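Local coordinates for LacI family transcription regulator (Bifidobacterium animalis subsp. lactis, PDB 4O5A), which probably binds operator DNA and represses or otherwise regulates transcription in response to a small effector, as other members of the LacI family do, at residues A[252-257]-A[280-285]; A[260-265]-A[291-296]; A[184-189]-A[338-343]. One frame throughout, in Å; residues are numbered along the deposited sequence.

In the fold
All three contacts lie in the subdomain of the periplasmic-binding-protein-like fold built on the mixed sheet. Interaction 1 is its buried centre. There two neighbouring parallel strands are joined by backbone hydrogen bonds, with mostly apolar side chains on both faces. Interaction 2 shares helix 258-271, the connection between those strands, and ties it to the loop after helix 288-292. Its chemistry is one buried carboxylate against backbone polar atoms, close to the second subunit. Interaction 3 is partly buried, about 12 Å from interaction 1 between centres. It holds the C-terminal segment against the end of helix 175-188 with a histidine–threonine bond and a phenylalanine face. Ser339 and Ala341 also bond to strand 280-284.

Interaction 1 of 3, residues A[252-257]-A[280-285]; sequences AIIYDN and SIISWG
Tyr255 turns CG anti to its carbonyl carbon (chi1 -64°), and Ile281 sets CG2 anti to its backbone N; these turns bring CE2 of the Tyr255 ring to 3.7 Å from CG2 of Ile281. Ile253 CG2 lies over one face of the same ring, offset toward the rim. The Ile282 carbonyl oxygen is at the ring edge. It also accepts the Tyr255 backbone N-H at 2.9 Å, in a nearly straight bond. Three more backbone bonds join the strands: Ile253 N to Ser280 O, Ile282 N to Ile253 O, and Trp284 N to Tyr255 O at 2.8 Å. This is the parallel pairing of a beta-alpha-beta unit, with helix 258-271 as the crossover. On the other face of the sheet Ile254 and Ile282 lie side by side, CG1 of Ile254 4.1 Å from CB of Ile282. Helix 175-188 covers that face through Leu186. At the C-terminal ends, Asp256 OD1 comes 3.6 Å from CE3 of Trp284, with the carboxylate and indole planes 85° apart. Asp256 OD2 forms a salt bridge with Arg196, and Arg209 makes a cation-pi contact with Trp284. Ser283 OG donates to Gly285 O at 2.7 Å, within the turn leaving the strand.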
ATOM      1  N   ALA A 252       9.513 -23.236 -12.255  1.00 16.44           N
ATOM      2  CA  ALA A 252       9.510 -22.120 -11.325  1.00 15.11           C
ATOM      3  C   ALA A 252       9.224 -20.841 -12.090  1.00 15.69           C
ATOM      4  O   ALA A 252       9.657 -20.687 -13.237  1.00 18.37           O
ATOM      5  CB  ALA A 252      10.867 -22.027 -10.583  1.00 16.66           C
ATOM      6  N   ILE A 253       8.465 -19.947 -11.462  1.00 14.80           N
ATOM      7  CA  ILE A 253       8.158 -18.639 -12.029  1.00 13.29           C
ATOM      8  C   ILE A 253       8.470 -17.568 -11.002  1.00 16.65           C
ATOM      9  O   ILE A 253       8.076 -17.670  -9.835  1.00 18.31           O
ATOM     10  CB  ILE A 253       6.676 -18.543 -12.479  1.00 15.02           C
ATOM     11  CG1 ILE A 253       6.404 -19.602 -13.542  1.00 16.31           C
ATOM     12  CG2 ILE A 253       6.382 -17.156 -13.078  1.00 17.21           C
ATOM     13  CD1 ILE A 253       4.912 -19.772 -13.861  1.00 16.50           C
ATOM     14  N   ILE A 254       9.217 -16.555 -11.436  1.00 15.88           N
ATOM     15  CA  ILE A 254       9.504 -15.391 -10.607  1.00 15.20           C
ATOM     16  C   ILE A 254       8.642 -14.214 -11.083  1.00 15.52           C
ATOM     17  O   ILE A 254       8.643 -13.869 -12.267  1.00 17.91           O
ATOM     18  CB  ILE A 254      10.993 -15.023 -10.702  1.00 15.76           C
ATOM     19  CG1 ILE A 254      11.842 -16.188 -10.170  1.00 18.34           C
ATOM     20  CG2 ILE A 254      11.265 -13.760  -9.909  1.00 19.19           C
ATOM     21  CD1 ILE A 254      13.332 -15.932 -10.234  1.00 26.41           C
ATOM     22  N   TYR A 255       7.902 -13.603 -10.164  1.00 15.31           N
ATOM     23  CA  TYR A 255       7.040 -12.477 -10.503  1.00 14.68           C
ATOM     24  C   TYR A 255       7.603 -11.158 -10.014  1.00 17.86           C
ATOM     25  O   TYR A 255       8.099 -11.080  -8.892  1.00 17.59           O
ATOM     26  CB  TYR A 255       5.671 -12.660  -9.851  1.00 15.42           C
ATOM     27  CG  TYR A 255       4.934 -13.865 -10.369  1.00 15.88           C
ATOM     28  CD1 TYR A 255       3.970 -13.735 -11.357  1.00 15.80           C
ATOM     29  CD2 TYR A 255       5.198 -15.127  -9.862  1.00 16.65           C
ATOM     30  CE1 TYR A 255       3.280 -14.854 -11.845  1.00 15.01           C
ATOM     31  CE2 TYR A 255       4.512 -16.254 -10.327  1.00 17.46           C
ATOM     32  CZ  TYR A 255       3.566 -16.108 -11.313  1.00 16.15           C
ATOM     33  OH  TYR A 255       2.917 -17.224 -11.772  1.00 16.49           O
ATOM     34  N   ASP A 256       7.459 -10.107 -10.827  1.00 18.68           N
ATOM     35  CA  ASP A 256       7.999  -8.795 -10.468  1.00 21.94           C
ATOM     36  C   ASP A 256       7.225  -8.080  -9.350  1.00 20.28           C
ATOM     37  O   ASP A 256       7.679  -7.059  -8.843  1.00 21.57           O
ATOM     38  CB  ASP A 256       8.112  -7.887 -11.704  1.00 26.61           C
ATOM     39  CG  ASP A 256       9.457  -8.029 -12.416  1.00 31.37           C
ATOM     40  OD1 ASP A 256      10.127  -9.066 -12.231  1.00 29.70           O
ATOM     41  OD2 ASP A 256       9.829  -7.105 -13.172  1.00 42.97           O
ATOM     42  N   ASN A 257       6.068  -8.601  -8.948  1.00 16.61           N
ATOM     43  CA  ASN A 257       5.443  -8.074  -7.737  1.00 15.89           C
ATOM     44  C   ASN A 257       4.643  -9.110  -6.978  1.00 16.24           C
ATOM     45  O   ASN A 257       4.391 -10.201  -7.486  1.00 19.54           O
ATOM     46  CB  ASN A 257       4.625  -6.798  -7.986  1.00 21.18           C
ATOM     47  CG  ASN A 257       3.321  -7.048  -8.751  1.00 19.52           C
ATOM     48  OD1 ASN A 257       2.915  -8.180  -8.965  1.00 23.60           O
ATOM     49  ND2 ASN A 257       2.663  -5.963  -9.150  1.00 25.55           N
ATOM     50  N   SER A 280       7.365 -23.997  -8.406  1.00 18.52           N
ATOM     51  CA  SER A 280       7.854 -23.064  -7.393  1.00 16.89           C
ATOM     52  C   SER A 280       7.562 -21.636  -7.817  1.00 17.43           C
ATOM     53  O   SER A 280       7.605 -21.321  -9.008  1.00 18.00           O
ATOM     54  CB  SER A 280       9.368 -23.229  -7.178  1.00 15.83           C
ATOM     55  OG  SER A 280       9.656 -24.393  -6.428  1.00 19.60           O
ATOM     56  N   ILE A 281       7.281 -20.773  -6.839  1.00 15.36           N
ATOM     57  CA  ILE A 281       6.954 -19.369  -7.096  1.00 16.22           C
ATOM     58  C   ILE A 281       7.761 -18.456  -6.181  1.00 15.57           C
ATOM     59  O   ILE A 281       7.891 -18.720  -4.988  1.00 16.53           O
ATOM     60  CB  ILE A 281       5.439 -19.095  -6.891  1.00 13.77           C
ATOM     61  CG1 ILE A 281       4.637 -19.780  -7.999  1.00 16.74           C
ATOM     62  CG2 ILE A 281       5.140 -17.597  -6.909  1.00 17.16           C
ATOM     63  CD1 ILE A 281       3.136 -19.678  -7.805  1.00 19.93           C
ATOM     64  N   ILE A 282       8.311 -17.385  -6.752  1.00 16.29           N
ATOM     65  CA  ILE A 282       9.006 -16.353  -5.984  1.00 15.65           C
ATOM     66  C   ILE A 282       8.412 -14.982  -6.334  1.00 13.90           C
ATOM     67  O   ILE A 282       8.128 -14.695  -7.502  1.00 16.58           O
ATOM     68  CB  ILE A 282      10.511 -16.353  -6.292  1.00 13.81           C
ATOM     69  CG1 ILE A 282      11.133 -17.668  -5.841  1.00 16.49           C
ATOM     70  CG2 ILE A 282      11.230 -15.180  -5.599  1.00 17.56           C
ATOM     71  CD1 ILE A 282      12.593 -17.814  -6.236  1.00 19.85           C
ATOM     72  N   SER A 283       8.222 -14.152  -5.312  1.00 14.57           N
ATOM     73  CA  SER A 283       7.809 -12.766  -5.496  1.00 16.78           C
ATOM     74  C   SER A 283       9.020 -11.865  -5.363  1.00 17.55           C
ATOM     75  O   SER A 283       9.747 -11.973  -4.382  1.00 16.50           O
ATOM     76  CB  SER A 283       6.828 -12.357  -4.398  1.00 17.63           C
ATOM     77  OG  SER A 283       6.506 -10.976  -4.498  1.00 21.33           O
ATOM     78  N   TRP A 284       9.215 -10.968  -6.327  1.00 15.13           N
ATOM     79  CA  TRP A 284      10.254  -9.943  -6.231  1.00 16.98           C
ATOM     80  C   TRP A 284       9.587  -8.787  -5.509  1.00 21.79           C
ATOM     81  O   TRP A 284       8.809  -8.040  -6.105  1.00 29.16           O
ATOM     82  CB  TRP A 284      10.691  -9.487  -7.629  1.00 22.94           C
ATOM     83  CG  TRP A 284      12.066  -8.885  -7.690  1.00 20.96           C
ATOM     84  CD1 TRP A 284      12.689  -8.176  -6.723  1.00 23.01           C
ATOM     85  CD2 TRP A 284      12.983  -8.966  -8.795  1.00 21.23           C
ATOM     86  NE1 TRP A 284      13.952  -7.796  -7.153  1.00 23.70           N
ATOM     87  CE2 TRP A 284      14.148  -8.274  -8.407  1.00 23.16           C
ATOM     88  CE3 TRP A 284      12.928  -9.562 -10.053  1.00 28.12           C
ATOM     89  CZ2 TRP A 284      15.255  -8.161  -9.262  1.00 26.03           C
ATOM     90  CZ3 TRP A 284      14.033  -9.443 -10.897  1.00 26.18           C
ATOM     91  CH2 TRP A 284      15.176  -8.752 -10.491  1.00 26.18           C
ATOM     92  N   GLY A 285       9.877  -8.641  -4.223  1.00 24.52           N
ATOM     93  CA  GLY A 285       9.171  -7.675  -3.394  1.00 24.08           C
ATOM     94  C   GLY A 285       8.368  -8.442  -2.363  1.00 22.20           C
ATOM     95  O   GLY A 285       7.779  -9.474  -2.681  1.00 24.18           O
TER

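Interaction 2 of 3, residues A[260-265]-A[291-296]; sequences MALAGE and VAAHPP
Glu265 reaches from helix 258-271 to the backbone of His294 and Pro295. The helix is the crossover of a beta-alpha-beta unit in the periplasmic-binding-protein-like fold, and its partner is the loop after helix 288-292. The polar contacts come from one carboxylate. With CG anti to the backbone N (chi1 -174°) and the chain extended beyond it, the acid group reaches the backbone of both loop residues. OE1 accepts the His294 N-H at 3.3 Å. The bond is long and bent, 136° at the hydrogen, and meets OE1 from above the carboxylate plane. OE2 lies 2.6 Å from Pro295 O. Replacing Glu265 by an alanine would probably leave the His294 N-H without this acceptor and open a gap beside the cis peptide before Pro295. The apolar contacts are fewer. CD1 of Leu262 meets CB of Ala293 at 3.9 Å. The same CB packs against Glu265 OE1. The second subunit packs close by: Ala292 O is hydrogen-bonded to Ser266 OG of that chain. Pro295 crosses the glutamate obliquely, bringing its ring atom CD to 3.1 Å from Glu265 OE2.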
HETATM    1  N   MSE A 260       0.953 -10.232  -8.441  1.00 16.55           N
HETATM    2  CA  MSE A 260       0.986 -11.182  -9.558  1.00 16.28           C
HETATM    3  C   MSE A 260       1.434 -12.582  -9.124  1.00 16.06           C
HETATM    4  O   MSE A 260       0.966 -13.580  -9.680  1.00 17.40           O
HETATM    5  CB  MSE A 260       1.840 -10.667 -10.726  1.00 14.24           C
HETATM    6  CG  MSE A 260       1.266  -9.394 -11.338  1.00 17.02           C
HETATM    7 SE   MSE A 260       2.004  -9.006 -13.096  0.59 18.48          SE
HETATM    8  CE  MSE A 260       3.848  -8.761 -12.603  1.00 20.12           C
ATOM      9  N   ALA A 261       2.339 -12.657  -8.146  1.00 15.38           N
ATOM     10  CA  ALA A 261       2.750 -13.952  -7.601  1.00 15.05           C
ATOM     11  C   ALA A 261       1.548 -14.658  -6.976  1.00 15.25           C
ATOM     12  O   ALA A 261       1.324 -15.853  -7.195  1.00 16.52           O
ATOM     13  CB  ALA A 261       3.908 -13.805  -6.583  1.00 15.87           C
ATOM     14  N   LEU A 262       0.754 -13.903  -6.227  1.00 15.53           N
ATOM     15  CA  LEU A 262      -0.468 -14.466  -5.654  1.00 13.30           C
ATOM     16  C   LEU A 262      -1.458 -14.892  -6.743  1.00 15.61           C
ATOM     17  O   LEU A 262      -2.019 -15.989  -6.687  1.00 15.23           O
ATOM     18  CB  LEU A 262      -1.124 -13.460  -4.694  1.00 16.22           C
ATOM     19  CG  LEU A 262      -2.439 -13.946  -4.085  1.00 16.27           C
ATOM     20  CD1 LEU A 262      -2.164 -15.157  -3.209  1.00 15.66           C
ATOM     21  CD2 LEU A 262      -3.040 -12.830  -3.251  1.00 16.22           C
ATOM     22  N   ALA A 263      -1.675 -14.033  -7.734  1.00 16.96           N
ATOM     23  CA  ALA A 263      -2.608 -14.341  -8.825  1.00 14.41           C
ATOM     24  C   ALA A 263      -2.153 -15.586  -9.576  1.00 19.12           C
ATOM     25  O   ALA A 263      -2.964 -16.439  -9.957  1.00 16.85           O
ATOM     26  CB  ALA A 263      -2.722 -13.141  -9.780  1.00 18.56           C
ATOM     27  N   GLY A 264      -0.844 -15.688  -9.778  1.00 17.53           N
ATOM     28  CA  GLY A 264      -0.240 -16.855 -10.418  1.00 16.18           C
ATOM     29  C   GLY A 264      -0.359 -18.119  -9.597  1.00 15.86           C
ATOM     30  O   GLY A 264      -0.645 -19.195 -10.125  1.00 16.77           O
ATOM     31  N   GLU A 265      -0.160 -18.004  -8.292  1.00 15.10           N
ATOM     32  CA  GLU A 265      -0.360 -19.164  -7.415  1.00 17.50           C
ATOM     33  C   GLU A 265      -1.814 -19.651  -7.479  1.00 18.05           C
ATOM     34  O   GLU A 265      -2.077 -20.851  -7.512  1.00 15.15           O
ATOM     35  CB  GLU A 265       0.014 -18.802  -5.979  1.00 18.37           C
ATOM     36  CG  GLU A 265      -0.007 -19.952  -4.998  1.00 19.20           C
ATOM     37  CD  GLU A 265       0.256 -19.463  -3.585  1.00 21.98           C
ATOM     38  OE1 GLU A 265      -0.583 -18.689  -3.075  1.00 17.73           O
ATOM     39  OE2 GLU A 265       1.293 -19.828  -2.991  1.00 19.05           O
ATOM     40  N   VAL A 291       2.833 -13.653   3.162  1.00 17.86           N
ATOM     41  CA  VAL A 291       2.752 -14.432   4.390  1.00 15.70           C
ATOM     42  C   VAL A 291       1.386 -15.107   4.485  1.00 17.58           C
ATOM     43  O   VAL A 291       1.245 -16.187   5.059  1.00 21.36           O
ATOM     44  CB  VAL A 291       2.997 -13.524   5.601  1.00 19.30           C
ATOM     45  CG1 VAL A 291       2.738 -14.246   6.911  1.00 24.01           C
ATOM     46  CG2 VAL A 291       4.453 -13.006   5.560  1.00 22.41           C
ATOM     47  N   ALA A 292       0.382 -14.460   3.903  1.00 17.22           N
ATOM     48  CA  ALA A 292      -1.010 -14.885   4.038  1.00 15.78           C
ATOM     49  C   ALA A 292      -1.451 -15.854   2.958  1.00 15.07           C
ATOM     50  O   ALA A 292      -2.565 -16.369   3.018  1.00 20.28           O
ATOM     51  CB  ALA A 292      -1.957 -13.661   4.026  1.00 16.18           C
ATOM     52  N   ALA A 293      -0.596 -16.074   1.965  1.00 15.31           N
ATOM     53  CA  ALA A 293      -0.958 -16.861   0.774  1.00 19.73           C
ATOM     54  C   ALA A 293      -1.017 -18.366   1.053  1.00 17.51           C
ATOM     55  O   ALA A 293      -0.665 -18.823   2.142  1.00 19.54           O
ATOM     56  CB  ALA A 293       0.032 -16.589  -0.352  1.00 18.50           C
ATOM     57  N   HIS A 294      -1.440 -19.129   0.045  1.00 16.66           N
ATOM     58  CA  HIS A 294      -1.646 -20.581   0.193  1.00 16.91           C
ATOM     59  C   HIS A 294      -0.931 -21.375  -0.900  1.00 15.45           C
ATOM     60  O   HIS A 294      -1.503 -21.624  -1.958  1.00 19.94           O
ATOM     61  CB  HIS A 294      -3.151 -20.883   0.139  1.00 18.08           C
ATOM     62  CG  HIS A 294      -3.477 -22.330   0.291  1.00 22.55           C
ATOM     63  ND1 HIS A 294      -3.002 -23.095   1.335  1.00 24.51           N
ATOM     64  CD2 HIS A 294      -4.251 -23.160  -0.456  1.00 32.83           C
ATOM     65  CE1 HIS A 294      -3.455 -24.331   1.218  1.00 32.63           C
ATOM     66  NE2 HIS A 294      -4.219 -24.392   0.136  1.00 31.79           N
ATOM     67  N   PRO A 295       0.321 -21.791  -0.663  1.00 16.13           N
ATOM     68  CA  PRO A 295       1.135 -21.623   0.544  1.00 15.87           C
ATOM     69  C   PRO A 295       1.826 -20.261   0.576  1.00 15.17           C
ATOM     70  O   PRO A 295       1.847 -19.539  -0.434  1.00 17.45           O
ATOM     71  CB  PRO A 295       2.177 -22.732   0.393  1.00 21.04           C
ATOM     72  CG  PRO A 295       2.387 -22.814  -1.096  1.00 21.06           C
ATOM     73  CD  PRO A 295       1.002 -22.646  -1.658  1.00 19.41           C
ATOM     74  N   PRO A 296       2.381 -19.900   1.733  1.00 14.80           N
ATOM     75  CA  PRO A 296       3.123 -18.635   1.806  1.00 18.17           C
ATOM     76  C   PRO A 296       4.249 -18.563   0.763  1.00 17.27           C
ATOM     77  O   PRO A 296       4.921 -19.556   0.453  1.00 18.11           O
ATOM     78  CB  PRO A 296       3.680 -18.644   3.227  1.00 18.63           C
ATOM     79  CG  PRO A 296       2.679 -19.461   4.001  1.00 19.34           C
ATOM     80  CD  PRO A 296       2.280 -20.563   3.042  1.00 16.15           C
TER

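Interaction 3 of 3, residues A[184-189]-A[338-343]; sequences RHLALF and ASTAPA
Where helix 175-188 ends, the Phe189 backbone leaves helical geometry and its carbonyl oxygen accepts the N-H of Ala343 at 2.8 Å, while Pro342 CA makes a CH...O contact to the same oxygen. The contact belongs to the subdomain of the periplasmic-binding-protein-like fold that holds the mixed sheet. It fixes the C-terminal segment, which follows strand 333-335, against the end of a helix packed on that sheet. Among the side chains, His185 and Thr340 make the polar link. CG of His185 is anti to its backbone N (chi1 177°), which points the imidazole at Thr340. NE2 then donates to Thr340 OG1 at 2.8 Å. The bond is almost straight, 174° at the hydrogen, and the hydroxyl lies in the ring plane. Thr340 OG1 is also hydrogen-bonded to Thr298 OG1, so this buried hydroxyl has two partners and helps join the helix to strand 298-301. Phe189 has the largest buried area of any residue in this contact. One face of its ring lies over the peptide between Ala341 and Pro342, with the Ala341 carbonyl carbon 3.6 Å above the plane and offset toward the rim. Thr340 OG1 is at the edge of this ring. CD2 of Phe189 in turn lies over one face of the His185 imidazole, offset toward its rim. CD2 of Leu186 touches CG2 of Thr340 loosely, at 4.4 Å, and the same side chain packs on Ile282 and Ile254 of the sheet. Pro342 lies obliquely to the ring, CD of Pro342 4.0 Å from CD1 of Phe189.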
ATOM      1  N   ARG A 184      20.044 -18.603  -7.958  1.00 21.00           N
ATOM      2  CA  ARG A 184      20.829 -19.633  -7.277  1.00 18.81           C
ATOM      3  C   ARG A 184      19.955 -20.488  -6.352  1.00 19.75           C
ATOM      4  O   ARG A 184      20.198 -21.674  -6.205  1.00 21.39           O
ATOM      5  CB  ARG A 184      22.005 -19.024  -6.501  1.00 19.59           C
ATOM      6  CG  ARG A 184      23.109 -18.462  -7.382  1.00 21.42           C
ATOM      7  CD  ARG A 184      24.360 -18.146  -6.552  1.00 22.59           C
ATOM      8  NE  ARG A 184      24.083 -17.068  -5.599  1.00 26.61           N
ATOM      9  CZ  ARG A 184      24.140 -15.774  -5.903  1.00 25.60           C
ATOM     10  NH1 ARG A 184      24.489 -15.402  -7.129  1.00 25.23           N
ATOM     11  NH2 ARG A 184      23.852 -14.852  -4.983  1.00 26.20           N
ATOM     12  N   HIS A 185      18.944 -19.872  -5.734  1.00 17.22           N
ATOM     13  CA  HIS A 185      17.993 -20.573  -4.865  1.00 18.91           C
ATOM     14  C   HIS A 185      17.242 -21.620  -5.700  1.00 18.83           C
ATOM     15  O   HIS A 185      17.074 -22.765  -5.272  1.00 21.83           O
ATOM     16  CB  HIS A 185      17.022 -19.557  -4.241  1.00 20.63           C
ATOM     17  CG  HIS A 185      15.940 -20.154  -3.386  1.00 21.31           C
ATOM     18  ND1 HIS A 185      16.190 -20.739  -2.160  1.00 26.13           N
ATOM     19  CD2 HIS A 185      14.598 -20.194  -3.556  1.00 23.51           C
ATOM     20  CE1 HIS A 185      15.047 -21.143  -1.629  1.00 24.72           C
ATOM     21  NE2 HIS A 185      14.065 -20.817  -2.450  1.00 22.78           N
ATOM     22  N   LEU A 186      16.820 -21.235  -6.897  1.00 20.47           N
ATOM     23  CA  LEU A 186      16.133 -22.173  -7.783  1.00 21.65           C
ATOM     24  C   LEU A 186      17.083 -23.257  -8.281  1.00 19.91           C
ATOM     25  O   LEU A 186      16.699 -24.423  -8.371  1.00 22.42           O
ATOM     26  CB  LEU A 186      15.449 -21.441  -8.948  1.00 20.54           C
ATOM     27  CG  LEU A 186      14.360 -20.439  -8.520  1.00 19.70           C
ATOM     28  CD1 LEU A 186      13.822 -19.730  -9.740  1.00 19.71           C
ATOM     29  CD2 LEU A 186      13.227 -21.154  -7.789  1.00 18.95           C
ATOM     30  N   ALA A 187      18.332 -22.889  -8.570  1.00 21.67           N
ATOM     31  CA  ALA A 187      19.315 -23.862  -9.046  1.00 23.29           C
ATOM     32  C   ALA A 187      19.602 -24.912  -7.980  1.00 28.15           C
ATOM     33  O   ALA A 187      19.714 -26.111  -8.285  1.00 26.71           O
ATOM     34  CB  ALA A 187      20.605 -23.164  -9.451  1.00 22.85           C
ATOM     35  N   LEU A 188      19.710 -24.468  -6.730  1.00 23.60           N
ATOM     36  CA  LEU A 188      19.989 -25.376  -5.618  1.00 23.02           C
ATOM     37  C   LEU A 188      18.880 -26.421  -5.500  1.00 25.20           C
ATOM     38  O   LEU A 188      19.125 -27.574  -5.139  1.00 29.18           O
ATOM     39  CB  LEU A 188      20.071 -24.572  -4.322  1.00 24.48           C
ATOM     40  CG  LEU A 188      20.143 -25.413  -3.043  1.00 32.30           C
ATOM     41  CD1 LEU A 188      21.338 -26.330  -3.077  1.00 41.08           C
ATOM     42  CD2 LEU A 188      20.185 -24.531  -1.807  1.00 43.64           C
ATOM     43  N   PHE A 189      17.664 -25.993  -5.818  1.00 23.47           N
ATOM     44  CA  PHE A 189      16.486 -26.852  -5.781  1.00 25.81           C
ATOM     45  C   PHE A 189      16.303 -27.639  -7.077  1.00 32.08           C
ATOM     46  O   PHE A 189      15.270 -28.276  -7.269  1.00 32.41           O
ATOM     47  CB  PHE A 189      15.238 -26.017  -5.512  1.00 21.76           C
ATOM     48  CG  PHE A 189      14.983 -25.745  -4.053  1.00 25.70           C
ATOM     49  CD1 PHE A 189      15.480 -26.586  -3.073  1.00 36.26           C
ATOM     50  CD2 PHE A 189      14.221 -24.654  -3.670  1.00 27.21           C
ATOM     51  CE1 PHE A 189      15.241 -26.334  -1.732  1.00 39.88           C
ATOM     52  CE2 PHE A 189      13.974 -24.397  -2.330  1.00 27.76           C
ATOM     53  CZ  PHE A 189      14.481 -25.238  -1.362  1.00 37.04           C
ATOM     54  N   ALA A 338       7.159 -21.416   1.918  1.00 18.64           N
ATOM     55  CA  ALA A 338       6.720 -22.726   1.466  1.00 20.61           C
ATOM     56  C   ALA A 338       6.587 -22.871  -0.044  1.00 21.45           C
ATOM     57  O   ALA A 338       6.520 -23.995  -0.548  1.00 26.23           O
ATOM     58  CB  ALA A 338       5.412 -23.097   2.152  1.00 23.61           C
ATOM     59  N   SER A 339       6.568 -21.759  -0.775  1.00 16.53           N
ATOM     60  CA  SER A 339       6.291 -21.818  -2.217  1.00 15.24           C
ATOM     61  C   SER A 339       7.490 -22.187  -3.107  1.00 18.22           C
ATOM     62  O   SER A 339       7.341 -22.252  -4.329  1.00 17.81           O
ATOM     63  CB  SER A 339       5.674 -20.496  -2.709  1.00 16.37           C
ATOM     64  OG  SER A 339       6.676 -19.483  -2.754  1.00 17.14           O
ATOM     65  N   THR A 340       8.672 -22.400  -2.529  1.00 16.98           N
ATOM     66  CA  THR A 340       9.795 -22.921  -3.321  1.00 18.11           C
ATOM     67  C   THR A 340      10.241 -24.236  -2.729  1.00 22.76           C
ATOM     68  O   THR A 340      10.302 -24.373  -1.506  1.00 26.92           O
ATOM     69  CB  THR A 340      10.997 -21.939  -3.424  1.00 25.42           C
ATOM     70  OG1 THR A 340      11.332 -21.452  -2.123  1.00 25.70           O
ATOM     71  CG2 THR A 340      10.640 -20.744  -4.305  1.00 24.00           C
ATOM     72  N   ALA A 341      10.534 -25.197  -3.603  1.00 20.29           N
ATOM     73  CA  ALA A 341      10.923 -26.544  -3.184  1.00 23.34           C
ATOM     74  C   ALA A 341      11.639 -27.232  -4.341  1.00 22.88           C
ATOM     75  O   ALA A 341      11.719 -26.665  -5.428  1.00 22.03           O
ATOM     76  CB  ALA A 341       9.670 -27.322  -2.762  1.00 25.18           C
ATOM     77  N   PRO A 342      12.185 -28.448  -4.127  1.00 26.67           N
ATOM     78  CA  PRO A 342      12.867 -29.076  -5.266  1.00 25.67           C
ATOM     79  C   PRO A 342      12.006 -29.234  -6.516  1.00 29.07           C
ATOM     80  O   PRO A 342      10.778 -29.387  -6.424  1.00 29.81           O
ATOM     81  CB  PRO A 342      13.252 -30.450  -4.713  1.00 28.33           C
ATOM     82  CG  PRO A 342      13.548 -30.166  -3.263  1.00 29.50           C
ATOM     83  CD  PRO A 342      12.453 -29.177  -2.870  1.00 33.54           C
ATOM     84  N   ALA A 343      12.659 -29.189  -7.677  1.00 29.44           N
ATOM     85  CA  ALA A 343      11.955 -29.244  -8.950  1.00 30.67           C
ATOM     86  C   ALA A 343      11.310 -30.606  -9.173  1.00 42.44           C
ATOM     87  O   ALA A 343      11.893 -31.642  -8.847  1.00 36.77           O
ATOM     88  CB  ALA A 343      12.894 -28.900 -10.090  1.00 26.96           C
TER